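Local coordinates for protein putative metal-dependent isothiocyanate hydrolase SaxA (Pectobacterium carotovorum, PDB 6BRM) that probably hydrolyses isothiocyanates, toxic defence compounds of plants, using two zinc ions held in a metallo-beta-lactamase fold, at residues A27-W32 with M47-V52; E112-F115 with L119-Y122. All blocks are in the same frame, centred on the assembly; numbering follows the deposited sequence.

Interaction 1 (A27-W32 with M47-V52); sequences AEKEAW and MVALPV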
loop_
_atom_site.group_PDB
_atom_site.type_symbol
_atom_site.label_atom_id
_atom_site.label_comp_id
_atom_site.label_asym_id
_atom_site.label_seq_id
_atom_site.Cartn_x
_atom_site.Cartn_y
_atom_site.Cartn_z
ATOM N N ALA B 27 21.882 9.697 20.164
ATOM C CA ALA B 27 22.744 8.976 21.121
ATOM C C ALA B 27 24.206 9.004 20.672
ATOM O O ALA B 27 24.490 9.029 19.471
ATOM C CB ALA B 27 22.277 7.536 21.297
ATOM N N GLU B 28 25.122 8.990 21.642
ATOM C CA GLU B 28 26.567 8.982 21.359
ATOM C C GLU B 28 27.019 7.640 20.764
ATOM O O GLU B 28 26.239 6.681 20.707
ATOM C CB GLU B 28 27.371 9.303 22.628
ATOM C CG GLU B 28 27.174 10.722 23.139
ATOM C CD GLU B 28 28.218 11.136 24.163
ATOM O OE1 GLU B 28 28.619 12.319 24.147
ATOM O OE2 GLU B 28 28.636 10.288 24.981
ATOM N N LYS B 29 28.275 7.583 20.315
ATOM C CA LYS B 29 28.822 6.379 19.678
ATOM C C LYS B 29 28.717 5.181 20.620
ATOM O O LYS B 29 29.238 5.221 21.736
ATOM C CB LYS B 29 30.282 6.582 19.253
ATOM C CG LYS B 29 30.740 5.624 18.159
ATOM C CD LYS B 29 32.222 5.285 18.251
ATOM C CE LYS B 29 32.607 4.217 17.242
ATOM N NZ LYS B 29 33.994 3.721 17.448
ATOM N N GLU B 30 27.998 4.149 20.173
ATOM C CA GLU B 30 27.819 2.893 20.918
ATOM C C GLU B 30 27.114 3.067 22.280
ATOM O O GLU B 30 27.277 2.235 23.173
ATOM C CB GLU B 30 29.171 2.174 21.082
ATOM C CG GLU B 30 29.966 2.048 19.783
ATOM C CD GLU B 30 31.199 1.167 19.904
ATOM O OE1 GLU B 30 31.487 0.414 18.950
ATOM O OE2 GLU B 30 31.887 1.230 20.946
ATOM N N ALA B 31 26.302 4.119 22.412
ATOM C CA ALA B 31 25.765 4.554 23.716
ATOM C C ALA B 31 24.361 4.054 24.097
ATOM O O ALA B 31 23.905 4.350 25.202
ATOM C CB ALA B 31 25.802 6.075 23.803
ATOM N N TRP B 32 23.671 3.324 23.215
ATOM C CA TRP B 32 22.346 2.766 23.549
ATOM C C TRP B 32 22.480 1.734 24.672
ATOM O O TRP B 32 22.945 0.611 24.444
ATOM C CB TRP B 32 21.652 2.125 22.330
ATOM C CG TRP B 32 21.070 3.095 21.313
ATOM C CD1 TRP B 32 20.927 4.452 21.441
ATOM C CD2 TRP B 32 20.514 2.758 20.034
ATOM N NE1 TRP B 32 20.345 4.979 20.313
ATOM C CE2 TRP B 32 20.079 3.964 19.433
ATOM C CE3 TRP B 32 20.354 1.555 19.330
ATOM C CZ2 TRP B 32 19.487 4.002 18.160
ATOM C CZ3 TRP B 32 19.766 1.593 18.061
ATOM C CH2 TRP B 32 19.340 2.811 17.493
ATOM N N MET B 47 26.890 2.720 15.530
ATOM C CA MET B 47 28.234 2.414 15.010
ATOM C C MET B 47 29.173 3.621 14.918
ATOM O O MET B 47 30.376 3.482 15.150
ATOM C CB MET B 47 28.138 1.753 13.628
ATOM C CG MET B 47 27.748 0.283 13.650
ATOM S SD MET B 47 27.494 -0.358 11.982
ATOM C CE MET B 47 28.254 -1.979 12.097
ATOM N N VAL B 48 28.622 4.787 14.573
ATOM C CA VAL B 48 29.397 6.017 14.364
ATOM C C VAL B 48 28.849 7.126 15.266
ATOM O O VAL B 48 27.681 7.094 15.663
ATOM C CB VAL B 48 29.341 6.468 12.877
ATOM C CG1 VAL B 48 30.335 7.593 12.595
ATOM C CG2 VAL B 48 29.608 5.290 11.943
ATOM N N ALA B 49 29.702 8.095 15.598
ATOM C CA ALA B 49 29.296 9.278 16.361
ATOM C C ALA B 49 28.564 10.292 15.478
ATOM O O ALA B 49 28.444 10.104 14.266
ATOM C CB ALA B 49 30.512 9.930 17.003
ATOM N N LEU B 50 28.075 11.365 16.099
ATOM C CA LEU B 50 27.501 12.492 15.364
ATOM C C LEU B 50 28.619 13.300 14.695
ATOM O O LEU B 50 29.620 13.615 15.342
ATOM C CB LEU B 50 26.710 13.411 16.299
ATOM C CG LEU B 50 25.417 12.849 16.892
ATOM C CD1 LEU B 50 24.982 13.671 18.097
ATOM C CD2 LEU B 50 24.313 12.806 15.844
ATOM N N PRO B 51 28.446 13.659 13.407
ATOM C CA PRO B 51 29.471 14.449 12.717
ATOM C C PRO B 51 29.500 15.935 13.114
ATOM O O PRO B 51 30.439 16.638 12.741
ATOM C CB PRO B 51 29.087 14.293 11.244
ATOM C CG PRO B 51 27.607 14.149 11.271
ATOM C CD PRO B 51 27.266 13.434 12.549
ATOM N N VAL B 52 28.477 16.396 13.840
ATOM C CA VAL B 52 28.400 17.766 14.356
ATOM C C VAL B 52 27.823 17.741 15.777
ATOM O O VAL B 52 27.245 16.729 16.178
ATOM C CB VAL B 52 27.520 18.664 13.450
ATOM C CG1 VAL B 52 28.282 19.066 12.193
ATOM C CG2 VAL B 52 26.206 17.977 13.090
#
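K29 lies along the backbone of M47-A49. Its CG is anti to the backbone N (chi1 -158°). The chain bends at its second torsion, and its outer carbons pass beside the carbonyl O of M47. CG sits 3.7 Å from the N of A49. Further out, K29 CE lies 3.1 Å from M47 O. This is a carbon-oxygen contact, and no hydrogen bond joins the two segments. At the root of the lysine, its CB meets the CB of A49 at 4.0 Å. M47 takes part through its backbone; its side chain sets off away from 27-32 and touches N226.

Both segments belong to the loop between strand 18-22 and helix 54-58. K29 is the second residue of a type II turn, E28 to A31, closed by A31 N to E28 O at 3.1 Å. The turn places K29 beside the other segment. R7 NH2 bonds to both A27 O and V48 O, one from each segment, and E30 has a backbone bond to P46. L50 rests on I6 and R7 of strand 2-7.

The direct contact is therefore lysine methylenes and an alanine methyl against peptide groups. Being van der Waals contact at the surface, it gives little directional hold; the bonds of R7 and of the E30-P46 backbone probably supply most of that.

Interaction 2 (E112-F115 with L119-Y122); sequences ENHF and LTIY
The side-chain amide of N113 crosses the hairpin to I121 O, which receives two N-H groups of N113. The stronger bond comes from the side chain: ND2 to I121 O is 2.8 Å and nearly straight (169°). With chi1 at -53°, CG sits beside the backbone N, so ND2 reaches the same oxygen as N113 N, whose own bond is weak. ND2 also bonds to K110 O, and OD1 is hydrogen-bonded to a residue adjoining the segments. In return, I121 N gives a bond of 3.1 Å to N113 O. Nearer the turn, F115 N donates to L119 O at 2.9 Å. The F115 ring then meets I121, with F115 CE2 4.0 Å from I121 CD1.

On the other face, H114 NE2 points at E112 OE2 at 3.2 Å, in its own ring plane but from above the carboxylate plane. E112 OE1 forms a salt bridge to R177, so both carboxylate oxygens have partners. E112 also lies at the edge of the Y122 ring, E112 OE1 3.6 Å from Y122 CE1. T120 CG2 fits beside H114, 3.4 Å from H114 ND1.

The weakly bonded strand 112-114 is an outermost strand of its sheet within the chain. Strand 120-124 separates it from strand 148-152, bonding through T120 to T152 and Y122 to V150. Helix 169-178 supplies R177 and F178, whose ring meets that of Y122.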
loop_
_atom_site.group_PDB
_atom_site.type_symbol
_atom_site.label_atom_id
_atom_site.label_comp_id
_atom_site.label_asym_id
_atom_site.label_seq_id
_atom_site.Cartn_x
_atom_site.Cartn_y
_atom_site.Cartn_z
ATOM N N GLU B 112 -2.392 15.411 3.036
ATOM C CA GLU B 112 -1.953 16.648 2.384
ATOM C C GLU B 112 -1.901 17.762 3.421
ATOM O O GLU B 112 -2.822 17.894 4.221
ATOM C CB GLU B 112 -2.919 17.030 1.263
ATOM C CG GLU B 112 -3.196 15.901 0.278
ATOM C CD GLU B 112 -3.800 16.380 -1.028
ATOM O OE1 GLU B 112 -3.540 15.736 -2.065
ATOM O OE2 GLU B 112 -4.530 17.400 -1.026
ATOM N N ASN B 113 -0.827 18.556 3.408
ATOM C CA ASN B 113 -0.630 19.632 4.389
ATOM C C ASN B 113 -0.208 20.928 3.688
ATOM O O ASN B 113 0.979 21.269 3.627
ATOM C CB ASN B 113 0.391 19.223 5.463
ATOM C CG ASN B 113 0.045 17.903 6.132
ATOM O OD1 ASN B 113 -0.596 17.871 7.183
ATOM N ND2 ASN B 113 0.453 16.805 5.511
ATOM N N HIS B 114 -1.209 21.645 3.173
ATOM C CA HIS B 114 -1.004 22.885 2.423
ATOM C C HIS B 114 -0.895 24.045 3.397
ATOM O O HIS B 114 -1.840 24.320 4.138
ATOM C CB HIS B 114 -2.171 23.131 1.453
ATOM C CG HIS B 114 -2.420 21.994 0.511
ATOM N ND1 HIS B 114 -1.783 21.881 -0.707
ATOM C CD2 HIS B 114 -3.219 20.906 0.618
ATOM C CE1 HIS B 114 -2.187 20.779 -1.313
ATOM N NE2 HIS B 114 -3.056 20.167 -0.528
ATOM N N PHE B 115 0.260 24.709 3.406
ATOM C CA PHE B 115 0.484 25.885 4.257
ATOM C C PHE B 115 0.398 27.142 3.402
ATOM O O PHE B 115 0.755 27.119 2.219
ATOM C CB PHE B 115 1.838 25.796 4.970
ATOM C CG PHE B 115 1.954 24.615 5.887
ATOM C CD1 PHE B 115 1.285 24.602 7.109
ATOM C CD2 PHE B 115 2.719 23.508 5.533
ATOM C CE1 PHE B 115 1.381 23.511 7.962
ATOM C CE2 PHE B 115 2.817 22.414 6.378
ATOM C CZ PHE B 115 2.148 22.415 7.594
ATOM N N LEU B 119 4.245 26.277 0.867
ATOM C CA LEU B 119 4.831 24.968 1.145
ATOM C C LEU B 119 3.732 23.933 1.322
ATOM O O LEU B 119 2.786 24.150 2.081
ATOM C CB LEU B 119 5.689 25.026 2.418
ATOM C CG LEU B 119 6.498 23.779 2.781
ATOM C CD1 LEU B 119 7.594 23.536 1.757
ATOM C CD2 LEU B 119 7.093 23.919 4.170
ATOM N N THR B 120 3.877 22.811 0.626
ATOM C CA THR B 120 2.975 21.675 0.747
ATOM C C THR B 120 3.797 20.468 1.184
ATOM O O THR B 120 4.872 20.226 0.628
ATOM C CB THR B 120 2.291 21.365 -0.599
ATOM O OG1 THR B 120 1.730 22.567 -1.141
ATOM C CG2 THR B 120 1.188 20.335 -0.429
ATOM N N ILE B 121 3.293 19.723 2.171
ATOM C CA ILE B 121 3.933 18.495 2.651
ATOM C C ILE B 121 2.938 17.345 2.530
ATOM O O ILE B 121 1.917 17.339 3.214
ATOM C CB ILE B 121 4.407 18.634 4.117
ATOM C CG1 ILE B 121 5.559 19.643 4.205
ATOM C CG2 ILE B 121 4.858 17.285 4.680
ATOM C CD1 ILE B 121 5.910 20.059 5.618
ATOM N N TYR B 122 3.244 16.380 1.668
ATOM C CA TYR B 122 2.401 15.197 1.486
ATOM C C TYR B 122 2.973 14.012 2.264
ATOM O O TYR B 122 4.166 13.718 2.150
ATOM C CB TYR B 122 2.308 14.815 0.009
ATOM C CG TYR B 122 1.755 15.880 -0.912
ATOM C CD1 TYR B 122 0.381 15.988 -1.140
ATOM C CD2 TYR B 122 2.604 16.757 -1.590
ATOM C CE1 TYR B 122 -0.134 16.952 -1.999
ATOM C CE2 TYR B 122 2.102 17.721 -2.454
ATOM C CZ TYR B 122 0.733 17.818 -2.653
ATOM O OH TYR B 122 0.234 18.774 -3.507
#

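Interaction 1 closes before interaction 2 opens along the chain. Their centres are 33 Å apart, on opposite sides of the chain's centre, and their nearest atoms are about 22 Å apart. Interaction 1 belongs to the long loop between strand 18-22 and helix 54-58, and leans on strand 2-7 of one seven-strand sheet. Interaction 2 is the hairpin at the edge of the other seven-strand sheet. Between them in sequence come the zinc ligands H67, H69, D71 and H72; H128 follows strand 120-124. Interaction 1 is the nearer to the metals, with the M47 side chain about 13 Å from a zinc ion. Interaction 2 lies away from them, so the two contacts lie in separate regions of the metallo-beta-lactamase fold.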